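Local coordinates for ABC transporter periplasmic substrate-binding protein (Desulfovibrio alaskensis, PDB 5MY5) that binds tungstate in the periplasm and probably hands it to the membrane permease of an ABC transporter for uptake into the cell, at residues 26-31 with 240-245; 41-46 with 57-62. The protein carries 2 engineered substitutions. All blocks are in the same frame, centred on the assembly; numbering follows the deposited sequence.

Contact 1: 26-31 with 240-245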
ATOM      1  N   PRO A  26     -10.206 -12.793 -25.028  1.00 31.77           N
ATOM      2  CA  PRO A  26     -10.521 -13.038 -23.608  1.00 27.95           C
ATOM      3  C   PRO A  26     -10.290 -11.805 -22.749  1.00 24.96           C
ATOM      4  O   PRO A  26      -9.322 -11.102 -22.910  1.00 24.63           O
ATOM      5  CB  PRO A  26      -9.549 -14.095 -23.201  1.00 28.32           C
ATOM      6  CG  PRO A  26      -8.781 -14.508 -24.408  1.00 31.16           C
ATOM      7  CD  PRO A  26      -9.054 -13.590 -25.507  1.00 32.42           C
ATOM      8  N   VAL A  27     -11.206 -11.573 -21.795  1.00 24.98           N
ATOM      9  CA  VAL A  27     -11.153 -10.450 -20.912  1.00 21.54           C
ATOM     10  C   VAL A  27     -11.218 -10.939 -19.483  1.00 18.54           C
ATOM     11  O   VAL A  27     -12.099 -11.704 -19.082  1.00 21.68           O
ATOM     12  CB  VAL A  27     -12.332  -9.535 -21.144  1.00 24.06           C
ATOM     13  CG1 VAL A  27     -12.214  -8.299 -20.275  1.00 25.91           C
ATOM     14  CG2 VAL A  27     -12.360  -9.064 -22.631  1.00 28.46           C
ATOM     15  N   LEU A  28     -10.264 -10.473 -18.696  1.00 18.36           N
ATOM     16  CA  LEU A  28     -10.179 -10.771 -17.283  1.00 18.12           C
ATOM     17  C   LEU A  28     -10.557  -9.506 -16.543  1.00 17.12           C
ATOM     18  O   LEU A  28      -9.948  -8.449 -16.746  1.00 18.11           O
ATOM     19  CB  LEU A  28      -8.725 -11.193 -16.961  1.00 17.33           C
ATOM     20  CG  LEU A  28      -8.381 -11.420 -15.432  1.00 18.49           C
ATOM     21  CD1 LEU A  28      -9.202 -12.488 -14.735  1.00 18.71           C
ATOM     22  CD2 LEU A  28      -6.907 -11.713 -15.308  1.00 16.87           C
ATOM     23  N   MET A  29     -11.475  -9.651 -15.596  1.00 18.07           N
ATOM     24  CA  MET A  29     -11.961  -8.505 -14.817  1.00 18.76           C
ATOM     25  C   MET A  29     -11.438  -8.554 -13.398  1.00 16.57           C
ATOM     26  O   MET A  29     -11.597  -9.530 -12.719  1.00 17.63           O
ATOM     27  CB  MET A  29     -13.491  -8.530 -14.686  1.00 20.58           C
ATOM     28  CG  MET A  29     -14.305  -8.511 -15.968  1.00 21.38           C
ATOM     29  SD  MET A  29     -13.817  -7.245 -17.165  1.00 28.34           S
ATOM     30  CE  MET A  29     -14.504  -5.834 -16.367  1.00 25.23           C
ATOM     31  N   MET A  30     -10.882  -7.442 -12.985  1.00 16.26           N
ATOM     32  CA  MET A  30     -10.163  -7.345 -11.695  1.00 15.80           C
ATOM     33  C   MET A  30     -10.764  -6.220 -10.873  1.00 16.53           C
ATOM     34  O   MET A  30     -11.092  -5.217 -11.377  1.00 18.96           O
ATOM     35  CB  MET A  30      -8.695  -7.054 -11.922  1.00 16.90           C
ATOM     36  CG  MET A  30      -7.910  -6.564 -10.727  1.00 18.15           C
ATOM     37  SD  MET A  30      -6.170  -6.181 -11.090  1.00 18.21           S
ATOM     38  CE  MET A  30      -5.571  -7.791 -11.309  1.00 19.74           C
ATOM     39  N   ALA A  31     -10.778  -6.465  -9.574  1.00 16.41           N
ATOM     40  CA  ALA A  31     -10.959  -5.412  -8.641  1.00 17.13           C
ATOM     41  C   ALA A  31      -9.704  -5.194  -7.896  1.00 16.87           C
ATOM     42  O   ALA A  31      -9.071  -6.136  -7.386  1.00 16.20           O
ATOM     43  CB  ALA A  31     -12.064  -5.752  -7.660  1.00 19.20           C
ATOM     44  N   ASP A 240      -9.807 -19.749 -15.178  1.00 21.54           N
ATOM     45  CA  ASP A 240      -8.599 -20.098 -15.919  1.00 21.92           C
ATOM     46  C   ASP A 240      -7.841 -18.798 -16.328  1.00 20.44           C
ATOM     47  O   ASP A 240      -6.658 -18.764 -16.264  1.00 19.56           O
ATOM     48  CB  ASP A 240      -8.962 -20.884 -17.167  1.00 21.93           C
ATOM     49  CG  ASP A 240      -9.432 -22.243 -16.855  1.00 31.51           C
ATOM     50  OD1 ASP A 240      -9.083 -22.800 -15.783  1.00 34.49           O
ATOM     51  OD2 ASP A 240     -10.135 -22.787 -17.714  1.00 37.45           O
ATOM     52  N   LEU A 241      -8.570 -17.726 -16.675  1.00 19.64           N
ATOM     53  CA  LEU A 241      -7.938 -16.397 -16.994  1.00 17.62           C
ATOM     54  C   LEU A 241      -7.279 -15.883 -15.671  1.00 18.29           C
ATOM     55  O   LEU A 241      -6.176 -15.338 -15.700  1.00 17.16           O
ATOM     56  CB  LEU A 241      -8.850 -15.392 -17.500  1.00 17.86           C
ATOM     57  CG  LEU A 241      -9.602 -15.752 -18.753  1.00 19.77           C
ATOM     58  CD1 LEU A 241     -10.469 -14.661 -19.281  1.00 20.03           C
ATOM     59  CD2 LEU A 241      -8.712 -16.350 -19.829  1.00 21.17           C
ATOM     60  N   ALA A 242      -8.006 -15.964 -14.551  1.00 18.01           N
ATOM     61  CA  ALA A 242      -7.437 -15.483 -13.263  1.00 17.52           C
ATOM     62  C   ALA A 242      -6.170 -16.171 -12.888  1.00 16.00           C
ATOM     63  O   ALA A 242      -5.110 -15.577 -12.513  1.00 16.74           O
ATOM     64  CB  ALA A 242      -8.504 -15.609 -12.188  1.00 17.24           C
ATOM     65  N   ASP A 243      -6.214 -17.506 -13.024  1.00 16.27           N
ATOM     66  CA  ASP A 243      -5.025 -18.292 -12.752  1.00 17.13           C
ATOM     67  C   ASP A 243      -3.862 -17.927 -13.710  1.00 16.26           C
ATOM     68  O   ASP A 243      -2.757 -17.942 -13.271  1.00 17.09           O
ATOM     69  CB  ASP A 243      -5.277 -19.811 -12.939  1.00 21.29           C
ATOM     70  CG  ASP A 243      -6.144 -20.422 -11.864  1.00 25.49           C
ATOM     71  OD1 ASP A 243      -6.294 -19.738 -10.801  1.00 26.45           O
ATOM     72  OD2 ASP A 243      -6.705 -21.571 -12.130  1.00 24.00           O
ATOM     73  N   LYS A 244      -4.165 -17.598 -14.974  1.00 16.63           N
ATOM     74  CA  LYS A 244      -3.139 -17.182 -15.917  1.00 16.03           C
ATOM     75  C   LYS A 244      -2.466 -15.905 -15.474  1.00 16.44           C
ATOM     76  O   LYS A 244      -1.244 -15.735 -15.608  1.00 17.07           O
ATOM     77  CB  LYS A 244      -3.711 -17.090 -17.303  1.00 17.88           C
ATOM     78  CG  LYS A 244      -2.738 -16.790 -18.426  1.00 21.83           C
ATOM     79  CD  LYS A 244      -1.737 -17.920 -18.755  1.00 24.35           C
ATOM     80  CE  LYS A 244      -2.377 -19.288 -19.094  1.00 24.96           C
ATOM     81  NZ  LYS A 244      -3.199 -19.277 -20.384  1.00 23.86           N
ATOM     82  N   PHE A 245      -3.233 -14.963 -14.937  1.00 14.52           N
ATOM     83  CA  PHE A 245      -2.674 -13.719 -14.439  1.00 16.95           C
ATOM     84  C   PHE A 245      -1.747 -14.018 -13.256  1.00 15.24           C
ATOM     85  O   PHE A 245      -0.717 -13.365 -13.145  1.00 16.49           O
ATOM     86  CB  PHE A 245      -3.790 -12.686 -14.045  1.00 14.80           C
ATOM     87  CG  PHE A 245      -3.273 -11.411 -13.536  1.00 16.28           C
ATOM     88  CD1 PHE A 245      -2.773 -10.459 -14.395  1.00 16.71           C
ATOM     89  CD2 PHE A 245      -3.278 -11.153 -12.204  1.00 16.90           C
ATOM     90  CE1 PHE A 245      -2.279  -9.252 -13.910  1.00 19.67           C
ATOM     91  CE2 PHE A 245      -2.848  -9.905 -11.739  1.00 19.11           C
ATOM     92  CZ  PHE A 245      -2.340  -8.990 -12.558  1.00 17.89           C
TER
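Apolar helix-on-sheet packing joins L28 and M30 of the first strand to L241, A242 and F245 of helix 239-250, in the lobe of the periplasmic binding protein fold that holds the N-terminus. Strand 27-33 lies between strands 56-62 and 78-81, both parallel to it, and the short segments of strand and helix cross at -72° with their axes 8.5 Å apart. No hydrogen bond links the two segments; shape and hydrophobicity do the work. L28 is the central wedge, its two methyls dividing the helix surface between them. CD1 lies against the backbone of A242, 3.7 Å from its N, where a one-carbon side chain lets the leucine come close to the helix. L28 CD2 instead meets F245 CB at 3.5 Å. At the start of the strand L241 spreads its methyls towards P26, and its CD1 reaches the backbone O of V27 at 3.4 Å. F245, with CG anti to its backbone N (chi1 -180°), sends its ring into the core, where it also meets F49 edge-to-face. M30, a flexible thioether, runs extended until a bend at chi3 (-71°) brings its terminal methyl CE obliquely to the ring, 3.5 Å from F245 CE2.

Contact 2: 41-46 with 57-62; sequences LLDDLA and LRWTAV
L42 lays its side chain over one face of the W59 indole, the central event in the packing of helix 41-53 on strand 56-62. Its CB stands 3.5 Å above the ring plane, near the rim at CZ2. L42 CD1 makes a CH-pi contact almost directly over the five-membered ring of W59, 3.7 Å from the centroid. A branched leucine suits this place because the second methyl serves another partner: L42 CD2 meets L57 CD2 at 4.3 Å. One residue on, D43 approaches the indole at its edge: OD1 lies near the ring plane, 3.5 Å from W59 CZ2, with the carboxylate turned 50° from the ring. The polar NE1 of W59 is hydrogen-bonded to D37. A turn later comes A46, whose small side chain lets the helix draw close to the strand; its CB touches W59 CZ3 at 3.6 Å and also L57 CD2. A water accepts from L57 N at 2.8 Å and donates weakly to A46 O. W59 holds CG between its backbone N and carbonyl carbon (chi1 63°), which turns the broad ring under the helix. The segments run nearly antiparallel, as expected for helix 41-53, which follows helix 34-39 in the beta-alpha-beta crossover between parallel strands 27-33 and 56-62. L42 and W59 also touch T32 of strand 27-33, while L45 and L57 reach helix 239-250.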
ATOM      1  N   LEU A  41       1.328   1.157 -11.732  1.00 18.87           N
ATOM      2  CA  LEU A  41       1.914  -0.162 -12.026  1.00 18.54           C
ATOM      3  C   LEU A  41       1.073  -0.932 -13.063  1.00 18.41           C
ATOM      4  O   LEU A  41       1.683  -1.531 -13.953  1.00 18.84           O
ATOM      5  CB  LEU A  41       2.078  -0.979 -10.755  1.00 18.14           C
ATOM      6  CG  LEU A  41       2.666  -2.399 -10.973  1.00 18.70           C
ATOM      7  CD1 LEU A  41       4.071  -2.356 -11.425  1.00 18.32           C
ATOM      8  CD2 LEU A  41       2.499  -3.243  -9.688  1.00 18.59           C
ATOM      9  N   LEU A  42      -0.212  -0.999 -12.905  1.00 18.92           N
ATOM     10  CA  LEU A  42      -1.071  -1.784 -13.801  1.00 17.15           C
ATOM     11  C   LEU A  42      -1.099  -1.211 -15.208  1.00 20.83           C
ATOM     12  O   LEU A  42      -1.214  -1.950 -16.167  1.00 18.78           O
ATOM     13  CB  LEU A  42      -2.517  -1.886 -13.271  1.00 18.68           C
ATOM     14  CG  LEU A  42      -2.626  -2.764 -12.003  1.00 18.64           C
ATOM     15  CD1 LEU A  42      -4.020  -2.660 -11.455  1.00 17.99           C
ATOM     16  CD2 LEU A  42      -2.241  -4.229 -12.252  1.00 21.63           C
ATOM     17  N   ASP A  43      -0.941   0.120 -15.341  1.00 18.80           N
ATOM     18  CA  ASP A  43      -0.840   0.709 -16.691  1.00 20.02           C
ATOM     19  C   ASP A  43       0.391   0.225 -17.407  1.00 22.67           C
ATOM     20  O   ASP A  43       0.356   0.180 -18.643  1.00 26.75           O
ATOM     21  CB  ASP A  43      -0.810   2.227 -16.608  1.00 24.95           C
ATOM     22  CG  ASP A  43      -2.065   2.791 -16.042  1.00 25.57           C
ATOM     23  OD1 ASP A  43      -3.144   2.457 -16.488  1.00 30.80           O
ATOM     24  OD2 ASP A  43      -2.014   3.637 -15.120  1.00 35.62           O
ATOM     25  N   ASP A  44       1.463  -0.052 -16.703  1.00 21.28           N
ATOM     26  CA  ASP A  44       2.650  -0.689 -17.290  1.00 24.12           C
ATOM     27  C   ASP A  44       2.509  -2.154 -17.514  1.00 24.23           C
ATOM     28  O   ASP A  44       2.933  -2.690 -18.548  1.00 25.17           O
ATOM     29  CB  ASP A  44       3.859  -0.464 -16.360  1.00 29.90           C
ATOM     30  CG  ASP A  44       4.837   0.513 -16.885  1.00 39.57           C
ATOM     31  OD1 ASP A  44       4.408   1.647 -17.244  1.00 45.17           O
ATOM     32  OD2 ASP A  44       6.030   0.126 -16.895  1.00 40.80           O
ATOM     33  N   LEU A  45       1.944  -2.883 -16.528  1.00 19.99           N
ATOM     34  CA  LEU A  45       1.873  -4.338 -16.588  1.00 20.84           C
ATOM     35  C   LEU A  45       0.843  -4.829 -17.563  1.00 21.38           C
ATOM     36  O   LEU A  45       1.055  -5.891 -18.203  1.00 21.05           O
ATOM     37  CB  LEU A  45       1.567  -4.927 -15.180  1.00 19.79           C
ATOM     38  CG  LEU A  45       2.693  -4.809 -14.202  1.00 22.37           C
ATOM     39  CD1 LEU A  45       2.244  -5.477 -12.884  1.00 23.36           C
ATOM     40  CD2 LEU A  45       4.064  -5.399 -14.647  1.00 25.15           C
ATOM     41  N   ALA A  46      -0.301  -4.176 -17.596  1.00 19.94           N
ATOM     42  CA  ALA A  46      -1.437  -4.725 -18.356  1.00 20.85           C
ATOM     43  C   ALA A  46      -1.127  -4.955 -19.885  1.00 23.21           C
ATOM     44  O   ALA A  46      -1.378  -6.032 -20.405  1.00 21.40           O
ATOM     45  CB  ALA A  46      -2.691  -3.933 -18.165  1.00 24.49           C
ATOM     46  N   LEU A  57      -6.732  -7.303 -19.678  1.00 17.62           N
ATOM     47  CA  LEU A  57      -7.025  -7.058 -18.240  1.00 16.87           C
ATOM     48  C   LEU A  57      -7.726  -5.737 -18.113  1.00 18.47           C
ATOM     49  O   LEU A  57      -7.214  -4.707 -18.518  1.00 20.34           O
ATOM     50  CB  LEU A  57      -5.735  -7.006 -17.422  1.00 19.71           C
ATOM     51  CG  LEU A  57      -5.858  -6.704 -15.934  1.00 20.46           C
ATOM     52  CD1 LEU A  57      -6.529  -7.836 -15.156  1.00 21.78           C
ATOM     53  CD2 LEU A  57      -4.503  -6.359 -15.278  1.00 20.80           C
ATOM     54  N   ARG A  58      -8.896  -5.764 -17.466  1.00 16.32           N
ATOM     55  CA  ARG A  58      -9.682  -4.578 -17.147  1.00 17.89           C
ATOM     56  C   ARG A  58      -9.753  -4.521 -15.647  1.00 18.69           C
ATOM     57  O   ARG A  58     -10.010  -5.529 -14.993  1.00 20.74           O
ATOM     58  CB  ARG A  58     -11.044  -4.583 -17.783  1.00 20.71           C
ATOM     59  CG  ARG A  58     -11.047  -4.490 -19.292  1.00 22.39           C
ATOM     60  CD  ARG A  58     -12.473  -4.543 -19.810  1.00 25.71           C
ATOM     61  NE  ARG A  58     -12.512  -4.763 -21.264  1.00 28.95           N
ATOM     62  CZ  ARG A  58     -13.608  -5.181 -21.897  1.00 31.74           C
ATOM     63  NH1 ARG A  58     -14.755  -5.413 -21.248  1.00 37.29           N
ATOM     64  NH2 ARG A  58     -13.540  -5.438 -23.202  1.00 37.42           N
ATOM     65  N   TRP A  59      -9.606  -3.345 -15.078  1.00 18.16           N
ATOM     66  CA  TRP A  59      -9.669  -3.270 -13.634  1.00 18.39           C
ATOM     67  C   TRP A  59     -10.517  -2.094 -13.185  1.00 21.87           C
ATOM     68  O   TRP A  59     -10.604  -1.134 -13.877  1.00 24.48           O
ATOM     69  CB  TRP A  59      -8.308  -3.233 -12.958  1.00 19.15           C
ATOM     70  CG  TRP A  59      -7.431  -2.087 -13.234  1.00 18.76           C
ATOM     71  CD1 TRP A  59      -7.265  -0.965 -12.469  1.00 21.37           C
ATOM     72  CD2 TRP A  59      -6.577  -1.950 -14.357  1.00 20.22           C
ATOM     73  NE1 TRP A  59      -6.342  -0.138 -13.050  1.00 21.91           N
ATOM     74  CE2 TRP A  59      -5.907  -0.710 -14.218  1.00 22.30           C
ATOM     75  CE3 TRP A  59      -6.263  -2.781 -15.448  1.00 21.15           C
ATOM     76  CZ2 TRP A  59      -5.002  -0.233 -15.184  1.00 23.24           C
ATOM     77  CZ3 TRP A  59      -5.370  -2.300 -16.421  1.00 23.92           C
ATOM     78  CH2 TRP A  59      -4.720  -1.054 -16.256  1.00 23.07           C
ATOM     79  N   THR A  60     -11.128  -2.212 -12.032  1.00 18.87           N
ATOM     80  CA  THR A  60     -11.761  -1.111 -11.376  1.00 20.61           C
ATOM     81  C   THR A  60     -11.084  -0.953 -10.043  1.00 18.93           C
ATOM     82  O   THR A  60     -10.841  -1.983  -9.308  1.00 20.05           O
ATOM     83  CB  THR A  60     -13.218  -1.487 -11.162  1.00 21.12           C
ATOM     84  OG1 THR A  60     -13.818  -1.516 -12.483  1.00 29.92           O
ATOM     85  CG2 THR A  60     -13.966  -0.453 -10.372  1.00 24.06           C
ATOM     86  N   ALA A  61     -10.791   0.312  -9.722  1.00 19.75           N
ATOM     87  CA  ALA A  61     -10.076   0.698  -8.514  1.00 19.58           C
ATOM     88  C   ALA A  61     -10.976   1.386  -7.522  1.00 21.72           C
ATOM     89  O   ALA A  61     -11.589   2.444  -7.830  1.00 23.81           O
ATOM     90  CB  ALA A  61      -8.902   1.599  -8.892  1.00 22.31           C
ATOM     91  N   VAL A  62     -11.093   0.788  -6.337  1.00 19.96           N
ATOM     92  CA  VAL A  62     -12.046   1.213  -5.278  1.00 20.68           C
ATOM     93  C   VAL A  62     -11.381   1.056  -3.957  1.00 21.16           C
ATOM     94  O   VAL A  62     -10.227   0.663  -3.912  1.00 20.35           O
ATOM     95  CB  VAL A  62     -13.325   0.359  -5.386  1.00 21.26           C
ATOM     96  CG1 VAL A  62     -14.084   0.723  -6.639  1.00 24.34           C
ATOM     97  CG2 VAL A  62     -13.096  -1.143  -5.354  1.00 23.62           C
TER
HETATM   98  O   HOH W   1      -4.593  -5.756 -20.722  1.00 28.24           O

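Overall arrangement
Both contacts pack a helix on the same sheet, on neighbouring strands: M30 N lies 2.9 Å from R58 O and L28 O lies 3.0 Å from R58 N, probable hydrogen bonds between parallel strands 27-33 and 56-62. Their centres are about 12 Å apart, and contact 2 is nested within the chain span closed by contact 1. Contact 2 joins elements close in sequence and is the more buried; contact 1, partly buried, brings a late helix back to the first strand. Contact 1 is purely apolar, methyls and a thioether against a helix face and a phenyl ring; contact 2 adds polar groups, a carboxylate at the edge of the indole and a bridging water. L57 connects them, touching both L28 and F245.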